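F1 capsule-anchoring protein (Yersinia pestis, PDB 2XET) is the outer-membrane usher Caf1A, whose C-terminal domain, the fragment described here, takes part in assembly of the F1 capsular antigen. Local coordinates at residues A[2-7]-A[79-84]. Residues are numbered along the deposited sequence; the frame is centred on the assembly and turned at random. Where two conformers were deposited one is given.
With SO4 (sulfate ion), chain D; SO4 (sulfate ion), chain C.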
loop_
_atom_site.group_PDB
_atom_site.type_symbol
_atom_site.label_atom_id
_atom_site.label_comp_id
_atom_site.label_asym_id
_atom_site.label_seq_id
_atom_site.Cartn_x
_atom_site.Cartn_y
_atom_site.Cartn_z
ATOM N N GLY A 2 8.843 -10.940 -0.313
ATOM C CA GLY A 2 7.892 -10.660 -1.378
ATOM C C GLY A 2 8.030 -9.268 -1.958
ATOM O O GLY A 2 8.170 -8.298 -1.226
ATOM N N ARG A 3 7.959 -9.180 -3.284
ATOM C CA ARG A 3 7.964 -7.892 -3.951
ATOM C C ARG A 3 6.749 -7.771 -4.856
ATOM O O ARG A 3 6.320 -8.753 -5.504
ATOM C CB ARG A 3 9.282 -7.659 -4.704
ATOM C CG ARG A 3 9.508 -8.552 -5.888
ATOM C CD ARG A 3 10.995 -8.718 -6.281
ATOM N NE ARG A 3 11.739 -9.575 -5.346
ATOM C CZ ARG A 3 11.751 -10.917 -5.340
ATOM N NH1 ARG A 3 11.031 -11.647 -6.200
ATOM N NH2 ARG A 3 12.483 -11.562 -4.435
ATOM N N LEU A 4 6.188 -6.567 -4.896
ATOM C CA LEU A 4 4.963 -6.349 -5.654
ATOM C C LEU A 4 4.724 -4.905 -6.031
ATOM O O LEU A 4 5.183 -3.992 -5.333
ATOM C CB LEU A 4 3.759 -6.866 -4.861
ATOM C CG LEU A 4 3.126 -5.863 -3.892
ATOM C CD1 LEU A 4 1.663 -6.240 -3.705
ATOM C CD2 LEU A 4 3.897 -5.913 -2.611
ATOM N N PHE A 5 3.994 -4.740 -7.134
ATOM C CA PHE A 5 3.372 -3.488 -7.537
ATOM C C PHE A 5 1.972 -3.547 -6.926
ATOM O O PHE A 5 1.216 -4.512 -7.196
ATOM C CB PHE A 5 3.224 -3.417 -9.060
ATOM C CG PHE A 5 4.543 -3.321 -9.799
ATOM C CD1 PHE A 5 5.108 -2.076 -10.085
ATOM C CD2 PHE A 5 5.211 -4.475 -10.203
ATOM C CE1 PHE A 5 6.330 -1.991 -10.761
ATOM C CE2 PHE A 5 6.439 -4.395 -10.869
ATOM C CZ PHE A 5 6.993 -3.151 -11.145
ATOM N N LEU A 6 1.629 -2.539 -6.128
ATOM C CA LEU A 6 0.310 -2.488 -5.494
ATOM C C LEU A 6 -0.514 -1.292 -5.963
ATOM O O LEU A 6 -0.113 -0.138 -5.769
ATOM C CB LEU A 6 0.476 -2.435 -3.968
ATOM C CG LEU A 6 -0.797 -2.485 -3.130
ATOM C CD1 LEU A 6 -1.516 -3.823 -3.324
ATOM C CD2 LEU A 6 -0.439 -2.251 -1.662
ATOM N N HIS A 7 -1.638 -1.572 -6.633
ATOM C CA HIS A 7 -2.514 -0.514 -7.099
ATOM C C HIS A 7 -3.537 -0.239 -6.026
ATOM O O HIS A 7 -4.308 -1.126 -5.669
ATOM C CB HIS A 7 -3.238 -0.919 -8.405
ATOM C CG HIS A 7 -4.033 0.184 -9.026
ATOM N ND1 HIS A 7 -5.088 -0.060 -9.883
ATOM C CD2 HIS A 7 -3.928 1.532 -8.932
ATOM C CE1 HIS A 7 -5.606 1.090 -10.279
ATOM N NE2 HIS A 7 -4.924 2.071 -9.716
ATOM N N TYR A 79 4.621 -9.437 -8.363
ATOM C CA TYR A 79 3.171 -9.477 -8.570
ATOM C C TYR A 79 2.618 -8.100 -8.905
ATOM O O TYR A 79 3.173 -7.082 -8.495
ATOM C CB TYR A 79 2.515 -9.980 -7.296
ATOM C CG TYR A 79 2.771 -11.439 -7.078
ATOM C CD1 TYR A 79 2.117 -12.395 -7.849
ATOM C CD2 TYR A 79 3.699 -11.872 -6.123
ATOM C CE1 TYR A 79 2.347 -13.749 -7.652
ATOM C CE2 TYR A 79 3.936 -13.216 -5.928
ATOM C CZ TYR A 79 3.272 -14.147 -6.697
ATOM O OH TYR A 79 3.507 -15.491 -6.545
ATOM N N ARG A 80 1.498 -8.085 -9.629
ATOM C CA ARG A 80 0.760 -6.882 -9.956
ATOM C C ARG A 80 -0.575 -7.054 -9.221
ATOM O O ARG A 80 -1.453 -7.791 -9.704
ATOM C CB ARG A 80 0.572 -6.882 -11.474
ATOM C CG ARG A 80 0.092 -5.637 -12.113
ATOM C CD ARG A 80 1.131 -4.551 -12.227
ATOM N NE ARG A 80 0.433 -3.359 -12.655
ATOM C CZ ARG A 80 0.897 -2.127 -12.541
ATOM N NH1 ARG A 80 2.099 -1.900 -12.014
ATOM N NH2 ARG A 80 0.141 -1.120 -12.957
ATOM N N LEU A 81 -0.689 -6.455 -8.029
ATOM C CA LEU A 81 -1.871 -6.656 -7.189
ATOM C C LEU A 81 -2.663 -5.367 -6.975
ATOM O O LEU A 81 -2.125 -4.260 -7.132
ATOM C CB LEU A 81 -1.445 -7.211 -5.831
ATOM C CG LEU A 81 -0.639 -8.520 -5.749
ATOM C CD1 LEU A 81 -0.597 -9.025 -4.320
ATOM C CD2 LEU A 81 -1.218 -9.596 -6.667
ATOM N N SER A 82 -3.936 -5.525 -6.603
ATOM C CA SER A 82 -4.804 -4.389 -6.309
ATOM C C SER A 82 -5.490 -4.595 -4.975
ATOM O O SER A 82 -5.822 -5.729 -4.608
ATOM C CB SER A 82 -5.881 -4.224 -7.383
ATOM O OG SER A 82 -5.331 -3.888 -8.652
ATOM N N THR A 83 -5.707 -3.504 -4.246
ATOM C CA THR A 83 -6.509 -3.596 -3.033
ATOM C C THR A 83 -7.199 -2.266 -2.710
ATOM O O THR A 83 -6.887 -1.235 -3.298
ATOM C CB THR A 83 -5.682 -4.114 -1.836
ATOM O OG1 THR A 83 -6.574 -4.548 -0.798
ATOM C CG2 THR A 83 -4.722 -3.019 -1.299
ATOM N N THR A 84 -8.187 -2.327 -1.831
ATOM C CA THR A 84 -8.854 -1.119 -1.370
ATOM C C THR A 84 -8.107 -0.511 -0.217
ATOM O O THR A 84 -7.611 -1.216 0.661
ATOM C CB THR A 84 -10.270 -1.437 -0.872
ATOM O OG1 THR A 84 -10.976 -2.113 -1.900
ATOM C CG2 THR A 84 -11.032 -0.173 -0.507
HETATM S S SO4 D . 13.071 -9.020 -1.677
HETATM O O1 SO4 D . 13.278 -8.464 -3.024
HETATM O O2 SO4 D . 11.685 -8.822 -1.305
HETATM O O3 SO4 D . 13.403 -10.445 -1.733
HETATM O O4 SO4 D . 13.971 -8.320 -0.752
HETATM S S SO4 C . 2.298 1.911 -11.702
HETATM O O1 SO4 C . 3.294 0.843 -11.658
HETATM O O2 SO4 C . 0.981 1.422 -12.120
HETATM O O3 SO4 C . 2.176 2.542 -10.405
HETATM O O4 SO4 C . 2.720 2.897 -12.695
#
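Phe5 is gripped at both ends of its backbone by the strand 79-84: its N donates to the O of Tyr79 at 2.8 Å, and its O accepts the N of Leu81 at 2.8 Å. His7 repeats the pattern two residues on, its N reaching the O of Leu81 and its O taking the N of Thr83, the latter bond 3.1 Å long. At the start of the ladder the link from Tyr79 N to Arg3 O is weak, 3.4 Å. Phe5 thus bonds to the two residues flanking its register partner Arg80, and His7 to the two flanking Ser82, the signature of a parallel pair, here with the short strands turned 31° against each other.

On the face carrying Phe5 and His7, the Arg80 chain bends at chi2 (75°) and brings NH1 back to the Phe5 CB at 3.5 Å, with the ring and guanidinium planes 53° apart. That guanidinium is held at its edge by a sulfate, probably from the crystallisation liquor, which receives one bond from NH1 and another, 2.8 Å, from Arg80 NH2; the ion is also bound by Asn37.

On the face of Leu4, Leu6 and Leu81 the contact is apolar. Leu4 and Leu81 meet at about a right angle, CD1 to CD1 at 3.6 Å, while Leu6, its CG anti to the backbone N, sends CD1 to the CG2 of Thr83 at 3.9 Å.

Beyond the pair, strand 39-45 hydrogen-bonds to the far edge of strand 2-10, and strand 62-68 flanks strand 79-87, with its Val67 touching both Leu4 and Leu6. The first and last strands of the chain therefore lie side by side and run parallel within the mixed sheet of an all-beta fold of the transthyretin clan.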